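Local coordinates for protein probable GTPase engC (Thermotoga maritima, PDB 1U0L) that acts as a circularly permuted, zinc-binding GTPase that probably assists late maturation of the 30S ribosomal subunit, hydrolysing GTP slowly until the subunit stimulates it, at residues Y128-D131 / D132-K135; I122-M125 / D126-D129; R137-E140 / E141-G145; E279-E282 / S283-E286. All coordinates share one frame; numbering follows the deposited sequence.

In the fold
The first three contacts follow one beta-alpha-beta unit of the GTPase domain; the fourth lies where a later helix meets it. Contact 2, partly buried like contacts 3 and 4, forms the guanine-reading loop after strand 117-122. Contact 1 shares Y128 and D129 with it and starts helix 130-143 at the surface, using mostly charged groups. Contact 3 lies toward that helix's C-terminal end; its L139 packs on I122 of contact 2, and it combines backbone hydrogen bonds with apolar packing of L139, I142 and Y143. Contact 4 opens helix 282-296; its A281, S283 and R284 meet I142, and R284 also meets Y143. The helix starts differ: a capping box in contact 1, an alanine N-cap in contact 4.

Contact 1 of 4, residues Y128-D131 / D132-K135; sequences YDED and DLRK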
loop_
_atom_site.group_PDB
_atom_site.type_symbol
_atom_site.label_atom_id
_atom_site.label_comp_id
_atom_site.label_asym_id
_atom_site.label_seq_id
_atom_site.Cartn_x
_atom_site.Cartn_y
_atom_site.Cartn_z
ATOM N N TYR A 128 -16.570 10.557 -16.041
ATOM C CA TYR A 128 -17.860 10.065 -15.590
ATOM C C TYR A 128 -19.123 10.839 -15.896
ATOM O O TYR A 128 -19.198 12.034 -15.651
ATOM C CB TYR A 128 -17.791 9.824 -14.090
ATOM C CG TYR A 128 -16.670 8.901 -13.685
ATOM C CD1 TYR A 128 -16.066 8.052 -14.617
ATOM C CD2 TYR A 128 -16.229 8.853 -12.363
ATOM C CE1 TYR A 128 -15.049 7.177 -14.244
ATOM C CE2 TYR A 128 -15.220 7.981 -11.977
ATOM C CZ TYR A 128 -14.631 7.145 -12.926
ATOM O OH TYR A 128 -13.632 6.271 -12.553
ATOM N N ASP A 129 -20.119 10.127 -16.418
ATOM C CA ASP A 129 -21.422 10.710 -16.717
ATOM C C ASP A 129 -22.302 10.430 -15.500
ATOM O O ASP A 129 -21.804 9.979 -14.463
ATOM C CB ASP A 129 -22.028 10.088 -17.980
ATOM C CG ASP A 129 -22.193 8.565 -17.887
ATOM O OD1 ASP A 129 -22.147 7.908 -18.954
ATOM O OD2 ASP A 129 -22.380 8.028 -16.770
ATOM N N GLU A 130 -23.602 10.677 -15.617
ATOM C CA GLU A 130 -24.495 10.468 -14.485
ATOM C C GLU A 130 -24.590 9.050 -13.933
ATOM O O GLU A 130 -24.671 8.864 -12.720
ATOM C CB GLU A 130 -25.890 10.992 -14.813
ATOM C CG GLU A 130 -25.993 12.498 -14.667
ATOM C CD GLU A 130 -25.437 13.000 -13.329
ATOM O OE1 GLU A 130 -25.830 12.467 -12.264
ATOM O OE2 GLU A 130 -24.608 13.939 -13.346
ATOM N N ASP A 131 -24.584 8.050 -14.806
ATOM C CA ASP A 131 -24.668 6.675 -14.345
ATOM C C ASP A 131 -23.386 6.320 -13.612
ATOM O O ASP A 131 -23.411 5.657 -12.568
ATOM C CB ASP A 131 -24.879 5.718 -15.521
ATOM C CG ASP A 131 -26.204 5.945 -16.225
ATOM O OD1 ASP A 131 -27.244 5.931 -15.538
ATOM O OD2 ASP A 131 -26.206 6.139 -17.462
ATOM N N ASP A 132 -22.261 6.774 -14.158
ATOM C CA ASP A 132 -20.969 6.494 -13.549
ATOM C C ASP A 132 -20.919 7.108 -12.163
ATOM O O ASP A 132 -20.509 6.464 -11.192
ATOM C CB ASP A 132 -19.846 7.073 -14.400
ATOM C CG ASP A 132 -19.895 6.584 -15.826
ATOM O OD1 ASP A 132 -20.185 5.385 -16.039
ATOM O OD2 ASP A 132 -19.628 7.406 -16.730
ATOM N N LEU A 133 -21.337 8.366 -12.079
ATOM C CA LEU A 133 -21.349 9.063 -10.812
ATOM C C LEU A 133 -22.173 8.327 -9.782
ATOM O O LEU A 133 -21.869 8.361 -8.594
ATOM C CB LEU A 133 -21.875 10.474 -11.002
ATOM C CG LEU A 133 -20.848 11.347 -11.712
ATOM C CD1 LEU A 133 -21.349 12.749 -11.689
ATOM C CD2 LEU A 133 -19.476 11.267 -11.032
ATOM N N ARG A 134 -23.215 7.654 -10.237
ATOM C CA ARG A 134 -24.059 6.906 -9.333
ATOM C C ARG A 134 -23.216 5.771 -8.742
ATOM O O ARG A 134 -23.263 5.505 -7.533
ATOM C CB ARG A 134 -25.261 6.352 -10.090
ATOM C CG ARG A 134 -26.399 5.936 -9.187
ATOM C CD ARG A 134 -27.502 5.300 -9.992
ATOM N NE ARG A 134 -27.826 6.142 -11.131
ATOM C CZ ARG A 134 -28.349 5.683 -12.259
ATOM N NH1 ARG A 134 -28.602 4.383 -12.376
ATOM N NH2 ARG A 134 -28.596 6.520 -13.267
ATOM N N LYS A 135 -22.436 5.111 -9.598
ATOM C CA LYS A 135 -21.574 4.028 -9.157
ATOM C C LYS A 135 -20.532 4.579 -8.182
ATOM O O LYS A 135 -20.087 3.881 -7.262
ATOM C CB LYS A 135 -20.895 3.363 -10.353
ATOM C CG LYS A 135 -21.777 2.344 -11.057
ATOM C CD LYS A 135 -22.182 2.798 -12.459
ATOM C CE LYS A 135 -20.993 2.769 -13.444
ATOM N NZ LYS A 135 -21.340 3.228 -14.834
#
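D129 and D132 form a capping box at the start of helix 130-143, a surface contact on the helix that links strands 117-122 and 149-151 in a beta-alpha-beta unit. The bonds are reciprocal. D132 N donates to D129 OD2 at 2.9 Å, nearly along the C-O axis, and D129 N donates to D132 OD2 at 2.8 Å, an almost straight bond (172°) reaching the anti side of the carboxylate. With CG between its backbone N and carbonyl carbon (chi1 58°), D129 folds back over the first turn. The two carboxylate planes are nearly parallel (9° apart) but offset from each other, and their like charges are probably offset by lysines: K135 NZ bridges to D132 OD1 at 2.7 Å, while K95 reaches D132 OD2. An alanine in place of D132 would probably leave D129 N without its acceptor and both lysine ammonium groups without this carboxylate. Y128 CB also packs against L133 CD2 at 3.8 Å, a methyl near the plane of the tyrosine ring at its edge. In the same first turn, D131 and R134 run side by side in a salt bridge, D131 OD1 to R134 NH2 at 2.7 Å, with carboxylate and guanidinium planes nearly perpendicular.

Contact 2 of 4, residues I122-M125 / D126-D129; sequences INKM and DLYD. With GDP (guanosine-5'-diphosphate), chain E.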
loop_
_atom_site.group_PDB
_atom_site.type_symbol
_atom_site.label_atom_id
_atom_site.label_comp_id
_atom_site.label_asym_id
_atom_site.label_seq_id
_atom_site.Cartn_x
_atom_site.Cartn_y
_atom_site.Cartn_z
ATOM N N ILE A 122 -10.731 7.465 -6.030
ATOM C CA ILE A 122 -11.579 7.216 -7.203
ATOM C C ILE A 122 -11.062 8.166 -8.284
ATOM O O ILE A 122 -11.335 9.370 -8.242
ATOM C CB ILE A 122 -13.054 7.601 -6.960
ATOM C CG1 ILE A 122 -13.572 6.997 -5.651
ATOM C CG2 ILE A 122 -13.898 7.168 -8.178
ATOM C CD1 ILE A 122 -14.049 5.604 -5.794
ATOM N N ASN A 123 -10.336 7.638 -9.258
ATOM C CA ASN A 123 -9.768 8.478 -10.315
ATOM C C ASN A 123 -10.590 8.594 -11.624
ATOM O O ASN A 123 -11.615 7.935 -11.797
ATOM C CB ASN A 123 -8.364 7.963 -10.637
ATOM C CG ASN A 123 -7.586 8.904 -11.536
ATOM O OD1 ASN A 123 -6.820 8.455 -12.403
ATOM N ND2 ASN A 123 -7.770 10.215 -11.331
ATOM N N LYS A 124 -10.124 9.445 -12.537
ATOM C CA LYS A 124 -10.781 9.631 -13.832
ATOM C C LYS A 124 -12.185 10.219 -13.718
ATOM O O LYS A 124 -13.059 9.904 -14.525
ATOM C CB LYS A 124 -10.884 8.295 -14.584
ATOM C CG LYS A 124 -9.566 7.603 -14.917
ATOM C CD LYS A 124 -9.711 6.800 -16.211
ATOM C CE LYS A 124 -8.809 5.566 -16.283
ATOM N NZ LYS A 124 -7.408 5.911 -16.535
ATOM N N MET A 125 -12.403 11.069 -12.721
ATOM C CA MET A 125 -13.717 11.660 -12.523
ATOM C C MET A 125 -14.165 12.461 -13.736
ATOM O O MET A 125 -15.360 12.537 -14.037
ATOM C CB MET A 125 -13.708 12.562 -11.294
ATOM C CG MET A 125 -13.474 11.840 -9.969
ATOM S SD MET A 125 -14.870 10.881 -9.349
ATOM C CE MET A 125 -16.065 12.172 -9.175
ATOM N N ASP A 126 -13.205 13.047 -14.440
ATOM C CA ASP A 126 -13.517 13.866 -15.605
ATOM C C ASP A 126 -14.231 13.097 -16.699
ATOM O O ASP A 126 -14.837 13.688 -17.589
ATOM C CB ASP A 126 -12.241 14.472 -16.185
ATOM C CG ASP A 126 -11.254 13.416 -16.627
ATOM O OD1 ASP A 126 -10.593 12.828 -15.747
ATOM O OD2 ASP A 126 -11.149 13.160 -17.845
ATOM N N LEU A 127 -14.167 11.776 -16.622
ATOM C CA LEU A 127 -14.773 10.915 -17.632
ATOM C C LEU A 127 -16.185 10.449 -17.306
ATOM O O LEU A 127 -16.917 10.007 -18.189
ATOM C CB LEU A 127 -13.893 9.681 -17.812
ATOM C CG LEU A 127 -13.249 9.317 -19.144
ATOM C CD1 LEU A 127 -12.361 10.449 -19.643
ATOM C CD2 LEU A 127 -12.438 8.039 -18.938
ATOM N N TYR A 128 -16.570 10.557 -16.041
ATOM C CA TYR A 128 -17.860 10.065 -15.590
ATOM C C TYR A 128 -19.123 10.839 -15.896
ATOM O O TYR A 128 -19.198 12.034 -15.651
ATOM C CB TYR A 128 -17.791 9.824 -14.090
ATOM C CG TYR A 128 -16.670 8.901 -13.685
ATOM C CD1 TYR A 128 -16.066 8.052 -14.617
ATOM C CD2 TYR A 128 -16.229 8.853 -12.363
ATOM C CE1 TYR A 128 -15.049 7.177 -14.244
ATOM C CE2 TYR A 128 -15.220 7.981 -11.977
ATOM C CZ TYR A 128 -14.631 7.145 -12.926
ATOM O OH TYR A 128 -13.632 6.271 -12.553
ATOM N N ASP A 129 -20.119 10.127 -16.418
ATOM C CA ASP A 129 -21.422 10.710 -16.717
ATOM C C ASP A 129 -22.302 10.430 -15.500
ATOM O O ASP A 129 -21.804 9.979 -14.463
ATOM C CB ASP A 129 -22.028 10.088 -17.980
ATOM C CG ASP A 129 -22.193 8.565 -17.887
ATOM O OD1 ASP A 129 -22.147 7.908 -18.954
ATOM O OD2 ASP A 129 -22.380 8.028 -16.770
HETATM P PB GDP E . -1.538 2.987 -14.547
HETATM O O1B GDP E . -2.501 2.874 -13.405
HETATM O O2B GDP E . -1.223 1.654 -15.208
HETATM O O3B GDP E . -0.231 3.721 -14.172
HETATM O O3A GDP E . -2.297 3.916 -15.707
HETATM P PA GDP E . -1.779 5.188 -16.468
HETATM O O1A GDP E . -0.699 4.839 -17.442
HETATM O O2A GDP E . -1.408 6.281 -15.475
HETATM O "O5'" GDP E . -3.097 5.709 -17.254
HETATM C "C5'" GDP E . -3.679 4.882 -18.266
HETATM C "C4'" GDP E . -4.328 5.725 -19.321
HETATM O "O4'" GDP E . -5.413 6.436 -18.680
HETATM C "C3'" GDP E . -3.407 6.756 -20.051
HETATM O "O3'" GDP E . -3.654 6.580 -21.522
HETATM C "C2'" GDP E . -3.899 8.125 -19.565
HETATM O "O2'" GDP E . -3.861 9.041 -20.652
HETATM C "C1'" GDP E . -5.313 7.805 -18.948
HETATM N N9 GDP E . -5.691 8.533 -17.585
HETATM C C8 GDP E . -5.041 8.407 -16.396
HETATM N N7 GDP E . -5.642 9.149 -15.443
HETATM C C5 GDP E . -6.717 9.759 -16.074
HETATM C C6 GDP E . -7.707 10.650 -15.562
HETATM O O6 GDP E . -7.794 11.055 -14.400
HETATM N N1 GDP E . -8.651 11.067 -16.524
HETATM C C2 GDP E . -8.608 10.643 -17.843
HETATM N N2 GDP E . -9.552 11.106 -18.680
HETATM N N3 GDP E . -7.664 9.792 -18.321
HETATM C C4 GDP E . -6.760 9.398 -17.391
HETATM O O HOH W 1 -17.857 14.441 -15.226
#
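The ring of Y128 folds back under K124 and M125 in the NKxD (G4) motif, N123 to D126, the guanine-recognition loop of P-loop GTPases, which here follows strand 117-122. The aromatic contacts come first. K124 O sits over the centre of one ring face, 3.3 Å above its plane, and M125 CA makes a CH-pi contact on the same face. M125 SD approaches obliquely, 3.9 Å from Y128 CD2, in a Met-aromatic contact, while I122 CG2 meets the ring edge. The phenol oxygen accepts a hydrogen bond from V94 N, which anchors the ring's far end to a neighbouring loop. An alanine in place of Y128 would probably remove the surface on which K124 and M125 rest and leave V94 N without its acceptor. Backbone bonds tighten the turn: L127 N donates to K124 O and Y128 N to M125 O. Polar contacts then fix the nucleotide. With D126 CG between its backbone N and carbonyl carbon (chi1 60°), the carboxylate reaches the edge of the base and forks onto it, GDP N1 donating to D126 OD1 at 2.7 Å in a nearly straight bond (178°) and GDP N2 to D126 OD2 at 2.7 Å; S153 OG also bonds to D126 OD1, consistent with a second-shell role in positioning the carboxylate. K124 lays its aliphatic chain against the purine, CG 3.6 Å from GDP C6, and its ammonium bonds both to G179 O and to the ribose, where K124 NZ lies 3.0 Å from GDP O4'.

Contact 3 of 4, residues R137-E140 / E141-G145; sequences RELE and EIYSG
The Y143 ring receives L139 at its edge, where L139 O lies near the ring plane, 3.4 Å from Y143 CD1. One face is taken by the ring's own neighbour in sequence: I142 CG2 stands over the centre, 3.5 Å above the plane. Beyond the carbonyl, L139 CD2 comes within 4.1 Å of Y143 CE1, the two side chains crossing at a slant. Y143 CG is anti to its carbonyl carbon (chi1 -58°), which lets the ring lie back beside the preceding turn. L139 O serves twice, taking a straight bond (177°) from Y143 N at 2.7 Å and a weak one from I142 N. Two residues earlier, E141 N donates to R137 O at 3.0 Å. These bonds lie toward the C-terminal end of helix 130-143. The polar ends are tied down elsewhere: Y143 OH is hydrogen-bonded to D105, and E140 forms a salt bridge with K151, fastening the helix to strand 149-151. L139 and Y143 face inward, packing on I104 of helix 101-113 and on I122 and M120 of strand 117-122, while I142 turns to S283 and R284 of helix 282-296. The helix therefore lies against its own sheet, with helix 101-113 beside it and helix 282-296 meeting its C-terminal end.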
loop_
_atom_site.group_PDB
_atom_site.type_symbol
_atom_site.label_atom_id
_atom_site.label_comp_id
_atom_site.label_asym_id
_atom_site.label_seq_id
_atom_site.Cartn_x
_atom_site.Cartn_y
_atom_site.Cartn_z
ATOM N N ARG A 137 -21.035 7.198 -6.105
ATOM C CA ARG A 137 -21.749 7.361 -4.843
ATOM C C ARG A 137 -21.950 6.027 -4.129
ATOM O O ARG A 137 -22.198 5.993 -2.921
ATOM C CB ARG A 137 -23.098 8.043 -5.060
ATOM C CG ARG A 137 -23.162 9.445 -4.459
ATOM C CD ARG A 137 -24.486 10.159 -4.756
ATOM N NE ARG A 137 -24.734 10.337 -6.194
ATOM C CZ ARG A 137 -25.664 9.680 -6.893
ATOM N NH1 ARG A 137 -26.460 8.789 -6.298
ATOM N NH2 ARG A 137 -25.795 9.917 -8.195
ATOM N N GLU A 138 -21.829 4.926 -4.868
ATOM C CA GLU A 138 -21.991 3.601 -4.271
ATOM C C GLU A 138 -20.698 3.150 -3.614
ATOM O O GLU A 138 -20.709 2.341 -2.687
ATOM C CB GLU A 138 -22.397 2.570 -5.329
ATOM C CG GLU A 138 -23.716 2.850 -5.989
ATOM C CD GLU A 138 -24.265 1.632 -6.683
ATOM O OE1 GLU A 138 -23.586 1.142 -7.608
ATOM O OE2 GLU A 138 -25.364 1.162 -6.301
ATOM N N LEU A 139 -19.583 3.657 -4.124
ATOM C CA LEU A 139 -18.286 3.311 -3.585
ATOM C C LEU A 139 -18.123 4.075 -2.291
ATOM O O LEU A 139 -17.678 3.521 -1.284
ATOM C CB LEU A 139 -17.183 3.672 -4.583
ATOM C CG LEU A 139 -16.958 2.658 -5.713
ATOM C CD1 LEU A 139 -16.087 3.294 -6.773
ATOM C CD2 LEU A 139 -16.318 1.372 -5.175
ATOM N N GLU A 140 -18.493 5.348 -2.319
ATOM C CA GLU A 140 -18.409 6.173 -1.128
ATOM C C GLU A 140 -19.371 5.538 -0.124
ATOM O O GLU A 140 -19.052 5.360 1.053
ATOM C CB GLU A 140 -18.829 7.604 -1.460
ATOM C CG GLU A 140 -18.154 8.110 -2.713
ATOM C CD GLU A 140 -18.371 9.584 -2.982
ATOM O OE1 GLU A 140 -19.539 10.034 -3.042
ATOM O OE2 GLU A 140 -17.355 10.290 -3.149
ATOM N N GLU A 141 -20.545 5.162 -0.609
ATOM C CA GLU A 141 -21.550 4.525 0.231
ATOM C C GLU A 141 -21.006 3.291 0.977
ATOM O O GLU A 141 -21.464 2.964 2.064
ATOM C CB GLU A 141 -22.745 4.117 -0.638
ATOM C CG GLU A 141 -24.050 4.026 0.116
ATOM C CD GLU A 141 -24.283 5.251 0.970
ATOM O OE1 GLU A 141 -24.499 6.361 0.417
ATOM O OE2 GLU A 141 -24.223 5.079 2.207
ATOM N N ILE A 142 -20.030 2.609 0.386
ATOM C CA ILE A 142 -19.454 1.424 0.999
ATOM C C ILE A 142 -18.215 1.721 1.809
ATOM O O ILE A 142 -18.101 1.298 2.952
ATOM C CB ILE A 142 -19.011 0.371 -0.048
ATOM C CG1 ILE A 142 -20.221 -0.179 -0.801
ATOM C CG2 ILE A 142 -18.232 -0.775 0.640
ATOM C CD1 ILE A 142 -19.873 -1.321 -1.705
ATOM N N TYR A 143 -17.280 2.445 1.215
ATOM C CA TYR A 143 -16.027 2.708 1.888
ATOM C C TYR A 143 -15.889 4.035 2.610
ATOM O O TYR A 143 -14.881 4.277 3.279
ATOM C CB TYR A 143 -14.891 2.540 0.886
ATOM C CG TYR A 143 -14.867 1.166 0.264
ATOM C CD1 TYR A 143 -15.493 0.915 -0.949
ATOM C CD2 TYR A 143 -14.231 0.114 0.899
ATOM C CE1 TYR A 143 -15.480 -0.362 -1.514
ATOM C CE2 TYR A 143 -14.208 -1.168 0.344
ATOM C CZ TYR A 143 -14.830 -1.398 -0.859
ATOM O OH TYR A 143 -14.776 -2.661 -1.408
ATOM N N SER A 144 -16.890 4.896 2.496
ATOM C CA SER A 144 -16.818 6.193 3.162
ATOM C C SER A 144 -16.415 6.068 4.645
ATOM O O SER A 144 -15.462 6.701 5.103
ATOM C CB SER A 144 -18.169 6.902 3.054
ATOM O OG SER A 144 -18.101 8.222 3.548
ATOM N N GLY A 145 -17.132 5.229 5.386
ATOM C CA GLY A 145 -16.848 5.083 6.799
ATOM C C GLY A 145 -15.735 4.148 7.210
ATOM O O GLY A 145 -15.527 3.939 8.407
#

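Contact 4 of 4, residues E279-E282 / S283-E286; sequences EIAE and SRYE
A281, the N-cap of helix 282-296, meets S283 and R284 in the first turn. Its side chain has no acceptor to offer the helix amides, so its methyl packs instead against the arginine chain, A281 CB lying 3.9 Å from R284 CG, with S283 OG alongside A281 CB at 3.8 Å. S283 OG stands between its backbone N and carbonyl carbon (chi1 52°), which turns the hydroxyl to the A281 methyl. I280 adds a looser contact, I280 CG2 being 4.3 Å from R284 CB. Two backbone bonds start the helix. Y285 N reaches A281 O at 3.3 Å, a weak bond, whereas E286 N donates to E282 O at 2.8 Å. The helix packs beside the zinc finger: the Y285 hydroxyl is hydrogen-bonded to the backbone oxygen of H263, itself a zinc ligand. Y285 can send its ring that way because its CG is anti to the backbone N (chi1 -176°), and V275 of helix 270-277 packs beside it. R284 folds in the other direction, bending at its second and third torsions, and its buried guanidinium is gripped by two acids, NE by E250 and NH1 by D105 of helix 101-113.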
loop_
_atom_site.group_PDB
_atom_site.type_symbol
_atom_site.label_atom_id
_atom_site.label_comp_id
_atom_site.label_asym_id
_atom_site.label_seq_id
_atom_site.Cartn_x
_atom_site.Cartn_y
_atom_site.Cartn_z
ATOM N N GLU A 279 -25.706 -2.650 8.453
ATOM C CA GLU A 279 -24.607 -2.012 9.184
ATOM C C GLU A 279 -23.298 -2.397 8.503
ATOM O O GLU A 279 -22.271 -1.742 8.678
ATOM C CB GLU A 279 -24.573 -2.501 10.634
ATOM C CG GLU A 279 -25.642 -1.919 11.538
ATOM C CD GLU A 279 -25.865 -2.764 12.782
ATOM O OE1 GLU A 279 -24.870 -3.231 13.381
ATOM O OE2 GLU A 279 -27.039 -2.958 13.163
ATOM N N ILE A 280 -23.355 -3.488 7.745
ATOM C CA ILE A 280 -22.219 -4.001 6.995
ATOM C C ILE A 280 -22.654 -4.150 5.537
ATOM O O ILE A 280 -23.641 -4.833 5.249
ATOM C CB ILE A 280 -21.784 -5.388 7.515
ATOM C CG1 ILE A 280 -21.203 -5.270 8.925
ATOM C CG2 ILE A 280 -20.757 -6.000 6.571
ATOM C CD1 ILE A 280 -20.649 -6.583 9.480
ATOM N N ALA A 281 -21.932 -3.519 4.618
ATOM C CA ALA A 281 -22.288 -3.627 3.201
ATOM C C ALA A 281 -22.279 -5.094 2.762
ATOM O O ALA A 281 -21.378 -5.848 3.114
ATOM C CB ALA A 281 -21.314 -2.817 2.343
ATOM N N GLU A 282 -23.284 -5.498 1.998
ATOM C CA GLU A 282 -23.354 -6.878 1.530
ATOM C C GLU A 282 -22.090 -7.270 0.764
ATOM O O GLU A 282 -21.539 -8.356 0.975
ATOM C CB GLU A 282 -24.581 -7.074 0.636
ATOM C CG GLU A 282 -25.890 -6.684 1.309
ATOM C CD GLU A 282 -27.104 -6.954 0.442
ATOM O OE1 GLU A 282 -28.224 -6.581 0.859
ATOM O OE2 GLU A 282 -26.938 -7.539 -0.652
ATOM N N SER A 283 -21.630 -6.376 -0.113
ATOM C CA SER A 283 -20.438 -6.623 -0.916
ATOM C C SER A 283 -19.284 -7.028 -0.032
ATOM O O SER A 283 -18.555 -7.970 -0.342
ATOM C CB SER A 283 -20.056 -5.371 -1.702
ATOM O OG SER A 283 -19.965 -4.250 -0.851
ATOM N N ARG A 284 -19.121 -6.315 1.076
ATOM C CA ARG A 284 -18.041 -6.617 1.999
ATOM C C ARG A 284 -18.142 -8.063 2.455
ATOM O O ARG A 284 -17.226 -8.868 2.234
ATOM C CB ARG A 284 -18.090 -5.672 3.203
ATOM C CG ARG A 284 -17.762 -4.222 2.850
ATOM C CD ARG A 284 -16.293 -4.043 2.463
ATOM N NE ARG A 284 -15.430 -4.159 3.632
ATOM C CZ ARG A 284 -14.113 -3.990 3.622
ATOM N NH1 ARG A 284 -13.489 -3.694 2.495
ATOM N NH2 ARG A 284 -13.417 -4.113 4.745
ATOM N N TYR A 285 -19.263 -8.398 3.084
ATOM C CA TYR A 285 -19.462 -9.755 3.565
ATOM C C TYR A 285 -19.201 -10.783 2.454
ATOM O O TYR A 285 -18.440 -11.745 2.623
ATOM C CB TYR A 285 -20.890 -9.938 4.085
ATOM C CG TYR A 285 -21.077 -11.313 4.663
ATOM C CD1 TYR A 285 -20.484 -11.655 5.870
ATOM C CD2 TYR A 285 -21.730 -12.309 3.946
ATOM C CE1 TYR A 285 -20.521 -12.953 6.345
ATOM C CE2 TYR A 285 -21.774 -13.617 4.415
ATOM C CZ TYR A 285 -21.159 -13.931 5.615
ATOM O OH TYR A 285 -21.135 -15.232 6.072
ATOM N N GLU A 286 -19.857 -10.548 1.321
ATOM C CA GLU A 286 -19.788 -11.395 0.141
ATOM C C GLU A 286 -18.363 -11.708 -0.279
ATOM O O GLU A 286 -17.987 -12.879 -0.399
ATOM C CB GLU A 286 -20.532 -10.704 -1.000
ATOM C CG GLU A 286 -20.671 -11.513 -2.263
ATOM C CD GLU A 286 -21.486 -10.782 -3.307
ATOM O OE1 GLU A 286 -21.047 -9.702 -3.758
ATOM O OE2 GLU A 286 -22.569 -11.283 -3.670
#